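Local coordinates for endoglucanase E (Clostridium thermocellum, PDB 2WAO), which probably removes acetyl groups from plant cell-wall polysaccharides through its C-terminal family 2 esterase domain, which also binds cello-oligosaccharides, while the full-length enzyme is an endo-1,4-beta-glucanase, at residues E126-S131 against I219-N224; G179-Y184 against T223-T228. All blocks are in the same frame, centred on the assembly; numbering follows the deposited sequence. Where two conformers were deposited one is given.

Contact 1. Residues E126-S131 against I219-N224; sequences EFIGDS and INLGTN. With BGC (beta-D-glucopyranose), chain B; FMT (formic acid), chain C.
The probable active site of the esterase lies where D130 and S131 follow one parallel strand and G222 to N224 follow its neighbour. The strands pair at I128 and I219. N220 N donates to I128 O at 2.9 Å, a nearly straight bond, and I219 CA adds a CH...O contact to the same oxygen. I128 CG2 meets L221 CD1 at 4.2 Å, on the face covered by helix 233-250. L221 CD2 reaches back to G129 CA, 3.7 Å away. The sequences GDS and GTND match the first and third conserved blocks of the SGNH hydrolase fold. S131 is thus probably the nucleophile, and N224 matches the Asn that in relatives contributes to the oxyanion hole. Beyond the strand ends two waters link the loops. D130 OD2 lies 2.5 Å and 2.6 Å from them. One water accepts from T223 N, the other from the backbone N of G222 and N224. With chi1 at 54°, D130 turns its carboxylate across to these waters, while its OD1 caps the backbone N of I132. S131 OG lies 2.6 Å from O6 of the chain B glucose, a tentative hydrogen bond because S131 has two conformers. A formic acid molecule lies beside it.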
loop_
_atom_site.group_PDB
_atom_site.type_symbol
_atom_site.label_atom_id
_atom_site.label_comp_id
_atom_site.label_asym_id
_atom_site.label_seq_id
_atom_site.Cartn_x
_atom_site.Cartn_y
_atom_site.Cartn_z
ATOM N N GLU A 126 8.212 3.157 -2.066
ATOM C CA GLU A 126 7.604 2.685 -0.813
ATOM C C GLU A 126 6.590 3.755 -0.414
ATOM O O GLU A 126 6.909 4.956 -0.371
ATOM C CB GLU A 126 8.635 2.524 0.288
ATOM C CG GLU A 126 8.053 2.030 1.625
ATOM C CD GLU A 126 9.148 1.684 2.606
ATOM O OE1 GLU A 126 9.911 2.583 2.963
ATOM O OE2 GLU A 126 9.236 0.514 3.044
ATOM N N PHE A 127 5.391 3.293 -0.053
ATOM C CA PHE A 127 4.346 4.170 0.449
ATOM C C PHE A 127 4.230 3.895 1.932
ATOM O O PHE A 127 4.274 2.710 2.371
ATOM C CB PHE A 127 3.019 3.802 -0.220
ATOM C CG PHE A 127 2.946 4.220 -1.653
ATOM C CD1 PHE A 127 2.359 5.450 -1.976
ATOM C CD2 PHE A 127 3.467 3.402 -2.667
ATOM C CE1 PHE A 127 2.320 5.890 -3.306
ATOM C CE2 PHE A 127 3.404 3.843 -4.027
ATOM C CZ PHE A 127 2.840 5.083 -4.299
ATOM N N ILE A 128 4.074 4.958 2.712
ATOM C CA ILE A 128 3.873 4.804 4.177
ATOM C C ILE A 128 2.596 5.537 4.525
ATOM O O ILE A 128 2.519 6.734 4.340
ATOM C CB ILE A 128 5.080 5.432 4.957
ATOM C CG1 ILE A 128 6.395 4.785 4.522
ATOM C CG2 ILE A 128 4.897 5.281 6.521
ATOM C CD1 ILE A 128 7.674 5.488 5.105
ATOM N N GLY A 129 1.582 4.853 5.059
ATOM C CA GLY A 129 0.350 5.572 5.252
ATOM C C GLY A 129 -0.679 4.884 6.119
ATOM O O GLY A 129 -0.333 4.046 6.925
ATOM N N ASP A 130 -1.933 5.296 5.948
ATOM C CA ASP A 130 -3.003 4.882 6.883
ATOM C C ASP A 130 -4.138 4.294 6.038
ATOM O O ASP A 130 -3.878 3.608 5.023
ATOM C CB ASP A 130 -3.402 6.091 7.763
ATOM C CG ASP A 130 -3.807 7.366 6.908
ATOM O OD1 ASP A 130 -4.236 7.230 5.698
ATOM O OD2 ASP A 130 -3.735 8.497 7.446
ATOM N N SER A 131 -5.393 4.575 6.398
ATOM C CA SER A 131 -6.536 3.953 5.728
ATOM C C SER A 131 -6.620 4.334 4.269
ATOM O O SER A 131 -7.069 3.552 3.464
ATOM C CB SER A 131 -7.850 4.366 6.393
ATOM O OG SER A 131 -7.822 4.064 7.780
ATOM N N ILE A 219 4.706 9.578 1.714
ATOM C CA ILE A 219 4.179 9.476 3.068
ATOM C C ILE A 219 2.815 10.149 3.055
ATOM O O ILE A 219 2.698 11.293 2.640
ATOM C CB ILE A 219 5.140 10.158 4.083
ATOM C CG1 ILE A 219 6.557 9.534 4.018
ATOM C CG2 ILE A 219 4.538 10.054 5.511
ATOM C CD1 ILE A 219 7.643 10.268 4.875
ATOM N N ASN A 220 1.790 9.466 3.533
ATOM C CA ASN A 220 0.477 10.122 3.649
ATOM C C ASN A 220 -0.070 9.813 5.012
ATOM O O ASN A 220 -0.693 8.797 5.208
ATOM C CB ASN A 220 -0.506 9.729 2.515
ATOM C CG ASN A 220 -1.786 10.596 2.536
ATOM O OD1 ASN A 220 -2.217 11.078 3.611
ATOM N ND2 ASN A 220 -2.394 10.811 1.356
ATOM N N LEU A 221 0.272 10.668 5.971
ATOM C CA LEU A 221 -0.056 10.440 7.358
ATOM C C LEU A 221 -0.533 11.758 7.951
ATOM O O LEU A 221 -0.113 12.825 7.512
ATOM C CB LEU A 221 1.175 9.967 8.131
ATOM C CG LEU A 221 1.691 8.567 7.796
ATOM C CD1 LEU A 221 3.103 8.477 8.476
ATOM C CD2 LEU A 221 0.682 7.533 8.335
ATOM N N GLY A 222 -1.356 11.652 8.984
ATOM C CA GLY A 222 -1.736 12.816 9.772
ATOM C C GLY A 222 -3.237 12.935 9.788
ATOM O O GLY A 222 -3.771 13.649 10.630
ATOM N N THR A 223 -3.948 12.228 8.900
ATOM C CA THR A 223 -5.432 12.221 9.003
ATOM C C THR A 223 -5.936 11.829 10.397
ATOM O O THR A 223 -6.821 12.498 10.979
ATOM C CB THR A 223 -6.117 11.303 7.919
ATOM O OG1 THR A 223 -5.735 11.780 6.629
ATOM C CG2 THR A 223 -7.649 11.387 7.995
ATOM N N ASN A 224 -5.320 10.806 10.974
ATOM C CA ASN A 224 -5.797 10.323 12.270
ATOM C C ASN A 224 -5.322 11.234 13.393
ATOM O O ASN A 224 -5.880 11.217 14.476
ATOM C CB ASN A 224 -5.422 8.830 12.452
ATOM C CG ASN A 224 -6.128 7.990 11.466
ATOM O OD1 ASN A 224 -5.502 7.390 10.548
ATOM N ND2 ASN A 224 -7.440 8.057 11.507
HETATM C C2 BGC B . -14.223 4.848 11.104
HETATM C C3 BGC B . -13.382 3.972 12.021
HETATM C C4 BGC B . -12.004 3.739 11.391
HETATM C C5 BGC B . -11.360 5.108 11.080
HETATM C C6 BGC B . -9.925 5.042 10.519
HETATM C C1 BGC B . -13.467 6.134 10.781
HETATM O O2 BGC B . -15.492 5.094 11.719
HETATM O O3 BGC B . -14.044 2.717 12.224
HETATM O O4 BGC B . -11.348 3.166 12.409
HETATM O O5 BGC B . -12.218 5.823 10.193
HETATM O O6 BGC B . -9.943 4.312 9.305
HETATM C C FMT C . -6.557 7.110 8.155
HETATM O O1 FMT C . -7.121 6.191 8.768
HETATM O O2 FMT C . -6.992 7.747 7.186
HETATM O O HOH W 1 -3.312 10.682 6.324
HETATM O O HOH W 2 -2.933 9.319 9.804
#

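Contact 2. Residues G179-Y184 against T223-T228; sequences GLTMNY and TNDFST. With BGC (beta-D-glucopyranose), chain B; BGC (beta-D-glucopyranose), chain D.
D225 sends its carboxylate into the turn of G179-Y184, and the tight part of the contact lies here. L180 N gives a straight 2.9 Å bond to the syn lone pair of D225 OD2. D225 OD1 takes two donors from T181: the backbone N from the syn side and OG1 from the anti side, each at 2.7 Å. M182 N adds a weak bond to that oxygen. Both carboxylate oxygens are thus held, and the group's rotation is fixed by the turn. T181 chi1, 72°, turns OG1 so that it reaches the same OD1 as its own backbone N. G179 CA lies 3.4 Å from D225 OD2, so the backbone itself comes right up to the carboxylate. L180 continues inward onto F236 and Y240 of helix 233-250. In the SGNH hydrolase fold of this domain, the contact joins the loop after strand 168-174 to the short helix after strand 216-220, and Y184 carries it to the glycan pocket. Toward Y184 and the exposed T228, van der Waals contacts replace the hydrogen bonds between the segments. The end of the M182 chain bends over the helix, with CE 3.7 Å from N224 O and 3.8 Å from T228 OG1. The Y184 ring stands nearly upright to the N224 amide, which lies at its edge together with S227 OG. T228 brings CG2 to Y184 CE1 at 3.7 Å. With chi1 near 180° the ring swings away from the Y184 backbone N. One face meets the chain B glucose, whose C5 is 3.6 Å from Y184 CG and offset toward the rim.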
loop_
_atom_site.group_PDB
_atom_site.type_symbol
_atom_site.label_atom_id
_atom_site.label_comp_id
_atom_site.label_asym_id
_atom_site.label_seq_id
_atom_site.Cartn_x
_atom_site.Cartn_y
_atom_site.Cartn_z
ATOM N N GLY A 179 -1.560 6.751 13.081
ATOM C CA GLY A 179 -1.069 8.123 12.958
ATOM C C GLY A 179 0.364 8.217 13.432
ATOM O O GLY A 179 1.032 7.196 13.758
ATOM N N LEU A 180 0.839 9.457 13.463
ATOM C CA LEU A 180 2.149 9.758 13.928
ATOM C C LEU A 180 2.177 9.934 15.450
ATOM O O LEU A 180 3.195 9.568 16.105
ATOM C CB LEU A 180 2.664 11.066 13.319
ATOM C CG LEU A 180 3.144 10.783 11.907
ATOM C CD1 LEU A 180 3.105 11.991 11.025
ATOM C CD2 LEU A 180 4.570 10.172 11.968
ATOM N N THR A 181 1.129 10.561 15.995
ATOM C CA THR A 181 1.080 10.784 17.492
ATOM C C THR A 181 -0.062 10.056 18.183
ATOM O O THR A 181 -0.079 9.955 19.444
ATOM C CB THR A 181 0.936 12.308 17.861
ATOM O OG1 THR A 181 -0.381 12.745 17.533
ATOM C CG2 THR A 181 1.963 13.139 17.109
ATOM N N MET A 182 -1.031 9.600 17.393
ATOM C CA MET A 182 -2.255 8.962 17.898
ATOM C C MET A 182 -2.890 8.165 16.778
ATOM O O MET A 182 -2.656 8.458 15.608
ATOM C CB MET A 182 -3.248 10.028 18.417
ATOM C CG MET A 182 -3.717 10.947 17.311
ATOM S SD MET A 182 -4.785 12.257 17.893
ATOM C CE MET A 182 -6.228 11.268 18.135
ATOM N N ASN A 183 -3.700 7.175 17.139
ATOM C CA ASN A 183 -4.527 6.464 16.193
ATOM C C ASN A 183 -5.921 7.082 16.172
ATOM O O ASN A 183 -6.235 7.907 17.015
ATOM C CB ASN A 183 -4.539 4.982 16.563
ATOM C CG ASN A 183 -3.141 4.400 16.463
ATOM O OD1 ASN A 183 -2.400 4.697 15.512
ATOM N ND2 ASN A 183 -2.722 3.710 17.501
ATOM N N TYR A 184 -6.727 6.701 15.201
ATOM C CA TYR A 184 -8.100 7.210 15.073
ATOM C C TYR A 184 -8.861 7.216 16.415
ATOM O O TYR A 184 -8.922 6.202 17.092
ATOM C CB TYR A 184 -8.907 6.404 14.042
ATOM C CG TYR A 184 -10.287 7.011 13.956
ATOM C CD1 TYR A 184 -10.480 8.254 13.347
ATOM C CD2 TYR A 184 -11.372 6.396 14.590
ATOM C CE1 TYR A 184 -11.742 8.851 13.346
ATOM C CE2 TYR A 184 -12.643 6.988 14.580
ATOM C CZ TYR A 184 -12.802 8.200 13.947
ATOM O OH TYR A 184 -14.048 8.769 13.936
ATOM N N THR A 223 -3.948 12.228 8.900
ATOM C CA THR A 223 -5.432 12.221 9.003
ATOM C C THR A 223 -5.936 11.829 10.397
ATOM O O THR A 223 -6.821 12.498 10.979
ATOM C CB THR A 223 -6.117 11.303 7.919
ATOM O OG1 THR A 223 -5.735 11.780 6.629
ATOM C CG2 THR A 223 -7.649 11.387 7.995
ATOM N N ASN A 224 -5.320 10.806 10.974
ATOM C CA ASN A 224 -5.797 10.323 12.270
ATOM C C ASN A 224 -5.322 11.234 13.393
ATOM O O ASN A 224 -5.880 11.217 14.476
ATOM C CB ASN A 224 -5.422 8.830 12.452
ATOM C CG ASN A 224 -6.128 7.990 11.466
ATOM O OD1 ASN A 224 -5.502 7.390 10.548
ATOM N ND2 ASN A 224 -7.440 8.057 11.507
ATOM N N ASP A 225 -4.278 12.017 13.130
ATOM C CA ASP A 225 -3.793 13.020 14.101
ATOM C C ASP A 225 -4.687 14.276 14.196
ATOM O O ASP A 225 -4.543 15.045 15.137
ATOM C CB ASP A 225 -2.360 13.421 13.778
ATOM C CG ASP A 225 -1.392 12.216 13.905
ATOM O OD1 ASP A 225 -0.995 11.910 15.050
ATOM O OD2 ASP A 225 -1.052 11.564 12.880
ATOM N N PHE A 226 -5.562 14.489 13.206
ATOM C CA PHE A 226 -6.421 15.699 13.172
ATOM C C PHE A 226 -7.886 15.439 12.899
ATOM O O PHE A 226 -8.651 16.404 12.763
ATOM C CB PHE A 226 -5.858 16.760 12.157
ATOM C CG PHE A 226 -4.515 17.225 12.516
ATOM C CD1 PHE A 226 -4.354 18.284 13.450
ATOM C CD2 PHE A 226 -3.372 16.563 12.006
ATOM C CE1 PHE A 226 -3.118 18.694 13.873
ATOM C CE2 PHE A 226 -2.095 16.971 12.440
ATOM C CZ PHE A 226 -1.966 18.041 13.363
ATOM N N SER A 227 -8.328 14.177 12.822
ATOM C CA SER A 227 -9.728 13.945 12.494
ATOM C C SER A 227 -10.648 13.984 13.720
ATOM O O SER A 227 -11.822 14.106 13.563
ATOM C CB SER A 227 -9.956 12.673 11.664
ATOM O OG SER A 227 -9.552 11.514 12.412
ATOM N N THR A 228 -10.111 13.844 14.933
ATOM C CA THR A 228 -10.969 13.912 16.111
ATOM C C THR A 228 -10.442 15.019 17.023
ATOM O O THR A 228 -10.971 16.141 16.975
ATOM C CB THR A 228 -11.137 12.525 16.814
ATOM O OG1 THR A 228 -9.844 11.994 17.121
ATOM C CG2 THR A 228 -11.934 11.534 15.908
HETATM C C2 BGC B . -14.223 4.848 11.104
HETATM C C3 BGC B . -13.382 3.972 12.021
HETATM C C4 BGC B . -12.004 3.739 11.391
HETATM C C5 BGC B . -11.360 5.108 11.080
HETATM C C6 BGC B . -9.925 5.042 10.519
HETATM C C1 BGC B . -13.467 6.134 10.781
HETATM O O2 BGC B . -15.492 5.094 11.719
HETATM O O3 BGC B . -14.044 2.717 12.224
HETATM O O4 BGC B . -11.348 3.166 12.409
HETATM O O5 BGC B . -12.218 5.823 10.193
HETATM O O6 BGC B . -9.943 4.312 9.305
HETATM C C2 BGC D . -13.050 10.414 9.181
HETATM C C3 BGC D . -12.961 8.889 9.177
HETATM C C4 BGC D . -14.082 8.280 10.002
HETATM C C5 BGC D . -15.445 8.815 9.550
HETATM C C6 BGC D . -16.485 8.361 10.579
HETATM C C1 BGC D . -14.461 10.857 8.748
HETATM O O2 BGC D . -12.077 10.980 8.308
HETATM O O3 BGC D . -11.705 8.494 9.682
HETATM O O4 BGC D . -14.199 6.954 9.880
HETATM O O5 BGC D . -15.493 10.247 9.502
HETATM O O6 BGC D . -17.664 8.927 10.119
#

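Overall arrangement
Contacts 1 and 2 meet on the segment that follows strand 216-220 and share T223 and N224. Their centres are about 10 Å apart. L221 of contact 1 also packs on L180 of contact 2, with L221 CB 4.0 Å from L180 CD1. The centre of contact 1 is about 9 Å from the centre of the chain, and that of contact 2 about 18 Å. Contact 1 is buried; contact 2 is partly exposed. The chain B glucose reaches both: it meets S131 and bonds H310, and its ring faces Y184. N224 takes part in both contacts, near the formic acid and against Y184.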